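Local coordinates for translation initiation factor eIF-2B (Pyrococcus horikoshii, PDB 1VB5), which probably promotes the exchange of GDP for GTP on initiation factor 2, as the regulatory subunit of archaeal initiation factor 2B, at residues D109-I114 / A178-V183; Q105-G110 / K134-I139; S64-A69 / H224-S229. All blocks are in the same frame, centred on the assembly; numbering follows the deposited sequence.

Interaction 1 of 3, residues D109-I114 / A178-V183; sequences DGDVII and ASIAIV
Turned between its own backbone N and carbonyl carbon (chi1 63°), OG of Ser179 faces the carboxylate of Asp111, whose chi1 of -97° lies off the staggered positions. The hydroxyl works both ways: it donates to Asp111 OD1 and accepts from Val112 N, which reaches Ser179 OG over 3.0 Å in a nearly straight bond (166° at the hydrogen). The modelled 2.4 Å between Ser179 OG and Asp111 OD1 is very short, and its exact length is doubtful. Asp111 OD2 takes the backbone N of Asp108. An alanine here removes the Asp111 carboxylate, and is likely to leave the Ser179 hydroxyl without its acceptor and freer to turn, and the Asp108 N-H without its mate. Beyond this grip the backbones pair directly. Ser179 N meets Val112 O at 2.9 Å, Ile114 N meets Ile180 O at 3.1 Å, and Ile182 N meets Ile114 O at 3.1 Å. Ile113 and Ile180 lie side by side on one face of the sheet, with Ile113 CG1 3.9 Å from Ile180 CG2. On the other face Ile114 CG2 touches two methyls, 3.6 Å from Ala181 CB and 3.7 Å from Ala178 CB. Strands 111-115 and 180-183 are thus parallel neighbours where the strand order 3-2-1-4-5 reverses its direction of progress, the topological switch point of a Rossmann-like fold.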
# COMPACT_ATOMS: atom_id res chain seq x y z
N ASP B 109 3.19 3.23 -27.87
CA ASP B 109 2.80 4.63 -27.84
C ASP B 109 1.47 4.77 -27.14
O ASP B 109 0.56 3.98 -27.35
CB ASP B 109 2.66 5.18 -29.26
CG ASP B 109 3.96 5.73 -29.80
OD1 ASP B 109 4.49 6.67 -29.18
OD2 ASP B 109 4.44 5.22 -30.84
N GLY B 110 1.60 5.61 -26.26
CA GLY B 110 0.33 5.86 -25.61
C GLY B 110 0.15 5.11 -24.30
O GLY B 110 -0.86 5.26 -23.61
N ASP B 111 1.13 4.28 -23.95
CA ASP B 111 1.08 3.51 -22.71
C ASP B 111 1.11 4.38 -21.46
O ASP B 111 1.66 5.48 -21.45
CB ASP B 111 2.26 2.54 -22.61
CG ASP B 111 1.94 1.13 -23.06
OD1 ASP B 111 0.77 0.69 -22.95
OD2 ASP B 111 2.88 0.44 -23.50
N VAL B 112 0.52 3.86 -20.39
CA VAL B 112 0.56 4.50 -19.09
C VAL B 112 1.12 3.36 -18.25
O VAL B 112 0.42 2.38 -17.97
CB VAL B 112 -0.83 4.91 -18.58
CG1 VAL B 112 -0.72 5.38 -17.12
CG2 VAL B 112 -1.39 6.04 -19.44
N ILE B 113 2.37 3.43 -17.98
CA ILE B 113 3.08 2.40 -17.23
C ILE B 113 3.04 2.62 -15.72
O ILE B 113 3.38 3.69 -15.24
CB ILE B 113 4.57 2.34 -17.66
CG1 ILE B 113 4.67 2.22 -19.18
CG2 ILE B 113 5.27 1.17 -16.98
CD1 ILE B 113 6.08 2.44 -19.72
N ILE B 114 2.62 1.61 -14.98
CA ILE B 114 2.58 1.72 -13.53
C ILE B 114 3.65 0.80 -12.98
O ILE B 114 3.86 -0.31 -13.50
CB ILE B 114 1.20 1.34 -12.94
CG1 ILE B 114 1.18 1.62 -11.44
CG2 ILE B 114 0.90 -0.12 -13.20
CD1 ILE B 114 -0.22 1.62 -10.82
N ALA B 178 -3.69 2.60 -15.75
CA ALA B 178 -2.54 2.04 -16.46
C ALA B 178 -2.96 1.14 -17.60
O ALA B 178 -4.07 0.62 -17.62
CB ALA B 178 -1.66 1.27 -15.48
N SER B 179 -2.05 0.96 -18.56
CA SER B 179 -2.31 0.09 -19.70
C SER B 179 -1.35 -1.10 -19.60
O SER B 179 -1.50 -2.11 -20.30
CB SER B 179 -2.07 0.83 -21.01
OG SER B 179 -0.71 1.23 -21.11
N ILE B 180 -0.36 -0.97 -18.73
CA ILE B 180 0.63 -2.02 -18.52
C ILE B 180 1.43 -1.76 -17.26
O ILE B 180 1.66 -0.61 -16.88
CB ILE B 180 1.59 -2.12 -19.74
CG1 ILE B 180 2.57 -3.28 -19.54
CG2 ILE B 180 2.35 -0.82 -19.92
CD1 ILE B 180 3.40 -3.60 -20.79
N ALA B 181 1.83 -2.83 -16.59
CA ALA B 181 2.60 -2.74 -15.36
C ALA B 181 3.96 -3.40 -15.59
O ALA B 181 4.04 -4.47 -16.20
CB ALA B 181 1.85 -3.43 -14.22
N ILE B 182 5.01 -2.76 -15.09
CA ILE B 182 6.36 -3.28 -15.21
C ILE B 182 7.10 -3.06 -13.90
O ILE B 182 7.33 -1.92 -13.50
CB ILE B 182 7.15 -2.56 -16.34
CG1 ILE B 182 6.45 -2.77 -17.69
CG2 ILE B 182 8.57 -3.10 -16.41
CD1 ILE B 182 7.15 -2.10 -18.86
N VAL B 183 7.45 -4.15 -13.22
CA VAL B 183 8.18 -4.06 -11.97
C VAL B 183 9.46 -4.88 -12.08
O VAL B 183 9.61 -5.70 -12.99
CB VAL B 183 7.34 -4.58 -10.78
CG1 VAL B 183 6.03 -3.78 -10.67
CG2 VAL B 183 7.05 -6.07 -10.94

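Interaction 2 of 3, residues Q105-G110 / K134-I139; sequences QLIDDG and KRFKVI
Lys134 reaches across to the end of helix 78-106 with its chain extended beyond CG, which stands anti to the carbonyl carbon. This straight arm delivers NZ to backbone carbonyls: its strongest partner is Ala104 O, followed by Ile107 O, 2.8 Å from Lys134 NZ with the donor tilted 24° from the carbonyl plane, and, weakly, Gln105 O at 3.1 Å. A positive charge here, at the C-terminal end of a helix, would probably be favoured by the helix dipole. That helix runs through the turn 107-110 into strand 111-115, and 134-139 opens strand 136-141, its parallel neighbour; helix 120-131 makes the crossing between them, a beta-alpha-beta unit of the Rossmann-like domain. Asp109 OD1 is met on the anti side by Arg135 N, 2.8 Å away and 31° out of the carboxylate plane. The Arg135 chain, bent at chi2 and chi3, curls round the same oxygen, bringing Arg135 CD within 3.3 Å of Asp109 OD1. The guanidinium plane is turned 74° from the carboxylate; Asp109 OD1 lies well out of it with no N-H aimed at it, so the long salt bridge to Arg135 NH1 (3.7 Å) is one of charge alone. Gly110 N donates to Arg135 O. Farther in, Phe136 CG sits between its backbone N and carbonyl carbon, and Ile107 CG2 meets the ring obliquely, 4.1 Å from Phe136 CD2, beside Ala129.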
# COMPACT_ATOMS: atom_id res chain seq x y z
N GLN B 105 11.00 -2.44 -26.29
CA GLN B 105 10.31 -2.91 -27.48
C GLN B 105 8.86 -3.25 -27.12
O GLN B 105 7.93 -3.03 -27.91
CB GLN B 105 11.02 -4.16 -28.00
CG GLN B 105 10.92 -4.39 -29.49
CD GLN B 105 11.64 -5.67 -29.91
OE1 GLN B 105 12.79 -5.90 -29.54
NE2 GLN B 105 10.96 -6.50 -30.69
N LEU B 106 8.68 -3.79 -25.92
CA LEU B 106 7.37 -4.17 -25.41
C LEU B 106 6.45 -2.95 -25.26
O LEU B 106 5.26 -3.02 -25.59
CB LEU B 106 7.55 -4.84 -24.05
CG LEU B 106 6.35 -5.35 -23.25
CD1 LEU B 106 5.61 -6.43 -24.05
CD2 LEU B 106 6.86 -5.93 -21.93
N ILE B 107 7.00 -1.85 -24.77
CA ILE B 107 6.25 -0.62 -24.56
C ILE B 107 5.65 -0.09 -25.87
O ILE B 107 6.24 -0.25 -26.94
CB ILE B 107 7.15 0.46 -23.90
CG1 ILE B 107 7.58 -0.02 -22.51
CG2 ILE B 107 6.42 1.78 -23.80
CD1 ILE B 107 8.58 0.87 -21.81
N ASP B 108 4.47 0.51 -25.78
CA ASP B 108 3.80 1.07 -26.96
C ASP B 108 3.42 2.53 -26.76
O ASP B 108 3.32 3.01 -25.63
CB ASP B 108 2.52 0.27 -27.26
CG ASP B 108 2.81 -1.15 -27.69
OD1 ASP B 108 1.83 -1.93 -27.80
OD2 ASP B 108 3.99 -1.49 -27.93
N ASP B 109 3.19 3.23 -27.87
CA ASP B 109 2.80 4.63 -27.84
C ASP B 109 1.47 4.77 -27.14
O ASP B 109 0.56 3.98 -27.35
CB ASP B 109 2.66 5.18 -29.26
CG ASP B 109 3.96 5.73 -29.80
OD1 ASP B 109 4.49 6.67 -29.18
OD2 ASP B 109 4.44 5.22 -30.84
N GLY B 110 1.60 5.61 -26.26
CA GLY B 110 0.33 5.86 -25.61
C GLY B 110 0.15 5.11 -24.30
O GLY B 110 -0.86 5.26 -23.61
N LYS B 134 9.11 6.71 -28.10
CA LYS B 134 7.79 6.21 -27.73
C LYS B 134 7.19 7.19 -26.72
O LYS B 134 7.88 7.65 -25.82
CB LYS B 134 7.89 4.80 -27.14
CG LYS B 134 8.10 3.75 -28.21
CD LYS B 134 8.25 2.35 -27.65
CE LYS B 134 8.35 1.34 -28.79
NZ LYS B 134 8.63 -0.04 -28.31
N ARG B 135 5.92 7.52 -26.89
CA ARG B 135 5.26 8.44 -25.96
C ARG B 135 4.48 7.67 -24.92
O ARG B 135 3.68 6.79 -25.25
CB ARG B 135 4.32 9.39 -26.71
CG ARG B 135 5.01 10.43 -27.58
CD ARG B 135 5.23 9.92 -29.00
NE ARG B 135 4.26 10.48 -29.95
CZ ARG B 135 2.94 10.33 -29.87
NH1 ARG B 135 2.40 9.65 -28.87
NH2 ARG B 135 2.16 10.87 -30.79
N PHE B 136 4.72 8.00 -23.65
CA PHE B 136 4.04 7.33 -22.56
C PHE B 136 4.17 8.12 -21.27
O PHE B 136 4.91 9.11 -21.21
CB PHE B 136 4.64 5.93 -22.37
CG PHE B 136 6.12 5.93 -22.10
CD1 PHE B 136 6.60 6.12 -20.81
CD2 PHE B 136 7.03 5.76 -23.14
CE1 PHE B 136 7.97 6.14 -20.56
CE2 PHE B 136 8.40 5.78 -22.90
CZ PHE B 136 8.88 5.96 -21.61
N LYS B 137 3.43 7.70 -20.25
CA LYS B 137 3.45 8.34 -18.94
C LYS B 137 3.69 7.24 -17.92
O LYS B 137 3.36 6.07 -18.16
CB LYS B 137 2.11 9.02 -18.65
CG LYS B 137 1.70 10.07 -19.67
CD LYS B 137 0.29 10.60 -19.39
CE LYS B 137 -0.21 11.48 -20.53
NZ LYS B 137 -1.61 11.95 -20.31
N VAL B 138 4.25 7.60 -16.78
CA VAL B 138 4.52 6.63 -15.74
C VAL B 138 3.83 6.96 -14.42
O VAL B 138 3.78 8.11 -14.00
CB VAL B 138 6.03 6.51 -15.48
CG1 VAL B 138 6.30 5.45 -14.41
CG2 VAL B 138 6.75 6.15 -16.77
N ILE B 139 3.28 5.93 -13.78
CA ILE B 139 2.65 6.08 -12.48
C ILE B 139 3.53 5.24 -11.58
O ILE B 139 3.77 4.06 -11.87
CB ILE B 139 1.20 5.53 -12.47
CG1 ILE B 139 0.35 6.30 -13.49
CG2 ILE B 139 0.60 5.67 -11.08
CD1 ILE B 139 -1.03 5.70 -13.73

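Interaction 3 of 3, residues S64-A69 / H224-S229; sequences SLYNLA and HPTLKS
One face of the Tyr66 ring receives the imidazole of His224, whose CE1 sits toward the rim of that face, 3.5 Å from Tyr66 CG. The ring centroids of Tyr66 and His224 are 4.2 Å apart and the planes are inclined at 32°. Asn67 OD1 lies in plane at the tyrosine edge. The imidazole is sandwiched in turn, with Tyr66 over one face and Leu227 CB over the opposite one, while Thr226 N is at its edge. His224 ND1 is buried here with no polar partner in the model. Tyr66 extends from the helix with CG anti to the backbone N (chi1 169°), far enough for Tyr66 CE2 to touch Pro225 CG at 3.7 Å. Its hydroxyl shares a water with the loop, 2.9 Å from Tyr66 OH and 3.0 Å from Thr226 OG1, and has a weak bond to Arg70 NE. Asn67 ND2 bonds to the carbonyls of Tyr221 and Phe223, just ahead of the loop segment, while Asn67 OD1 passes Pro225 CD at 3.8 Å. Helix 63-71 thus meets the loop that follows strand 214-217: behind it Leu65 and Leu68 pack on helix 41-58, and beyond the loop His224 and Leu227 rest on Met187 of strand 187-188.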
# COMPACT_ATOMS: atom_id res chain seq x y z
N SER B 64 20.72 -12.32 -6.87
CA SER B 64 21.93 -11.84 -7.52
C SER B 64 23.15 -12.09 -6.63
O SER B 64 24.22 -12.44 -7.13
CB SER B 64 21.81 -10.35 -7.84
OG SER B 64 21.71 -9.59 -6.65
N LEU B 65 22.97 -11.93 -5.32
CA LEU B 65 24.07 -12.16 -4.40
C LEU B 65 24.45 -13.63 -4.35
O LEU B 65 25.63 -13.98 -4.32
CB LEU B 65 23.70 -11.66 -3.00
CG LEU B 65 23.39 -10.16 -2.94
CD1 LEU B 65 23.04 -9.76 -1.52
CD2 LEU B 65 24.59 -9.37 -3.44
N TYR B 66 23.45 -14.50 -4.34
CA TYR B 66 23.69 -15.94 -4.32
C TYR B 66 24.39 -16.38 -5.61
O TYR B 66 25.33 -17.17 -5.57
CB TYR B 66 22.37 -16.70 -4.18
CG TYR B 66 22.51 -18.19 -4.41
CD1 TYR B 66 22.71 -19.08 -3.35
CD2 TYR B 66 22.45 -18.72 -5.71
CE1 TYR B 66 22.84 -20.45 -3.57
CE2 TYR B 66 22.59 -20.09 -5.94
CZ TYR B 66 22.78 -20.94 -4.88
OH TYR B 66 22.91 -22.29 -5.11
N ASN B 67 23.93 -15.89 -6.76
CA ASN B 67 24.54 -16.26 -8.02
C ASN B 67 25.95 -15.68 -8.15
O ASN B 67 26.82 -16.28 -8.77
CB ASN B 67 23.67 -15.82 -9.20
CG ASN B 67 22.44 -16.70 -9.37
OD1 ASN B 67 22.52 -17.92 -9.20
ND2 ASN B 67 21.31 -16.09 -9.71
N LEU B 68 26.18 -14.51 -7.56
CA LEU B 68 27.50 -13.90 -7.59
C LEU B 68 28.45 -14.83 -6.85
O LEU B 68 29.55 -15.13 -7.32
CB LEU B 68 27.49 -12.53 -6.90
CG LEU B 68 28.85 -11.98 -6.46
CD1 LEU B 68 29.75 -11.74 -7.66
CD2 LEU B 68 28.66 -10.68 -5.68
N ALA B 69 28.00 -15.30 -5.68
CA ALA B 69 28.79 -16.19 -4.84
C ALA B 69 29.19 -17.50 -5.52
O ALA B 69 30.32 -17.96 -5.35
CB ALA B 69 28.03 -16.49 -3.55
N HIS B 224 16.94 -17.77 -9.06
CA HIS B 224 17.59 -18.65 -8.10
C HIS B 224 17.34 -20.07 -8.60
O HIS B 224 16.21 -20.45 -8.92
CB HIS B 224 16.99 -18.46 -6.70
CG HIS B 224 17.82 -19.06 -5.61
ND1 HIS B 224 18.50 -18.30 -4.68
CD2 HIS B 224 18.09 -20.35 -5.30
CE1 HIS B 224 19.15 -19.09 -3.85
NE2 HIS B 224 18.91 -20.34 -4.21
N PRO B 225 18.41 -20.88 -8.69
CA PRO B 225 18.30 -22.26 -9.18
C PRO B 225 17.70 -23.34 -8.29
O PRO B 225 17.29 -24.38 -8.80
CB PRO B 225 19.74 -22.58 -9.57
CG PRO B 225 20.51 -21.87 -8.50
CD PRO B 225 19.81 -20.52 -8.42
N THR B 226 17.64 -23.11 -6.99
CA THR B 226 17.12 -24.15 -6.10
C THR B 226 16.05 -23.74 -5.09
O THR B 226 15.30 -24.59 -4.62
CB THR B 226 18.27 -24.77 -5.31
OG1 THR B 226 18.86 -23.77 -4.47
CG2 THR B 226 19.34 -25.31 -6.25
N LEU B 227 15.99 -22.46 -4.75
CA LEU B 227 15.04 -21.98 -3.76
C LEU B 227 13.60 -21.88 -4.28
O LEU B 227 13.34 -21.22 -5.28
CB LEU B 227 15.51 -20.62 -3.23
CG LEU B 227 14.88 -20.05 -1.96
CD1 LEU B 227 15.10 -20.99 -0.78
CD2 LEU B 227 15.51 -18.70 -1.68
N LYS B 228 12.68 -22.55 -3.58
CA LYS B 228 11.26 -22.53 -3.94
C LYS B 228 10.55 -21.43 -3.15
O LYS B 228 11.02 -21.02 -2.09
CB LYS B 228 10.60 -23.89 -3.62
CG LYS B 228 11.01 -25.05 -4.54
CD LYS B 228 10.47 -24.86 -5.95
CE LYS B 228 10.59 -26.14 -6.80
NZ LYS B 228 10.02 -25.98 -8.18
N SER B 229 9.43 -20.95 -3.68
CA SER B 229 8.67 -19.87 -3.04
C SER B 229 8.42 -20.08 -1.55
O SER B 229 8.64 -19.17 -0.75
CB SER B 229 7.33 -19.69 -3.76
OG SER B 229 6.61 -20.91 -3.80
O HOH W 1 21.61 -24.16 -3.33

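Interactions 1 and 2 are neighbours in one sheet, their centres about 6 Å apart, and share Asp109 and Gly110. Strand 111-115 lies between strands 136-141 and 180-183, pairing with the first by backbone bonds such as Ile113 to Ile139, so the two contacts hold strand 111-115 and the turn before it to a neighbour on each side. Interaction 3 lies on the opposite side of the chain's centre, its centre about 29 Å from that of interaction 1 and about 32 Å from that of interaction 2. Its ends span both others along the sequence: 64-69 precedes 105-110, and 224-229 follows 178-183. It thereby joins the early helices to the loop after strand 214-217, ahead of the last two strands of the sheet.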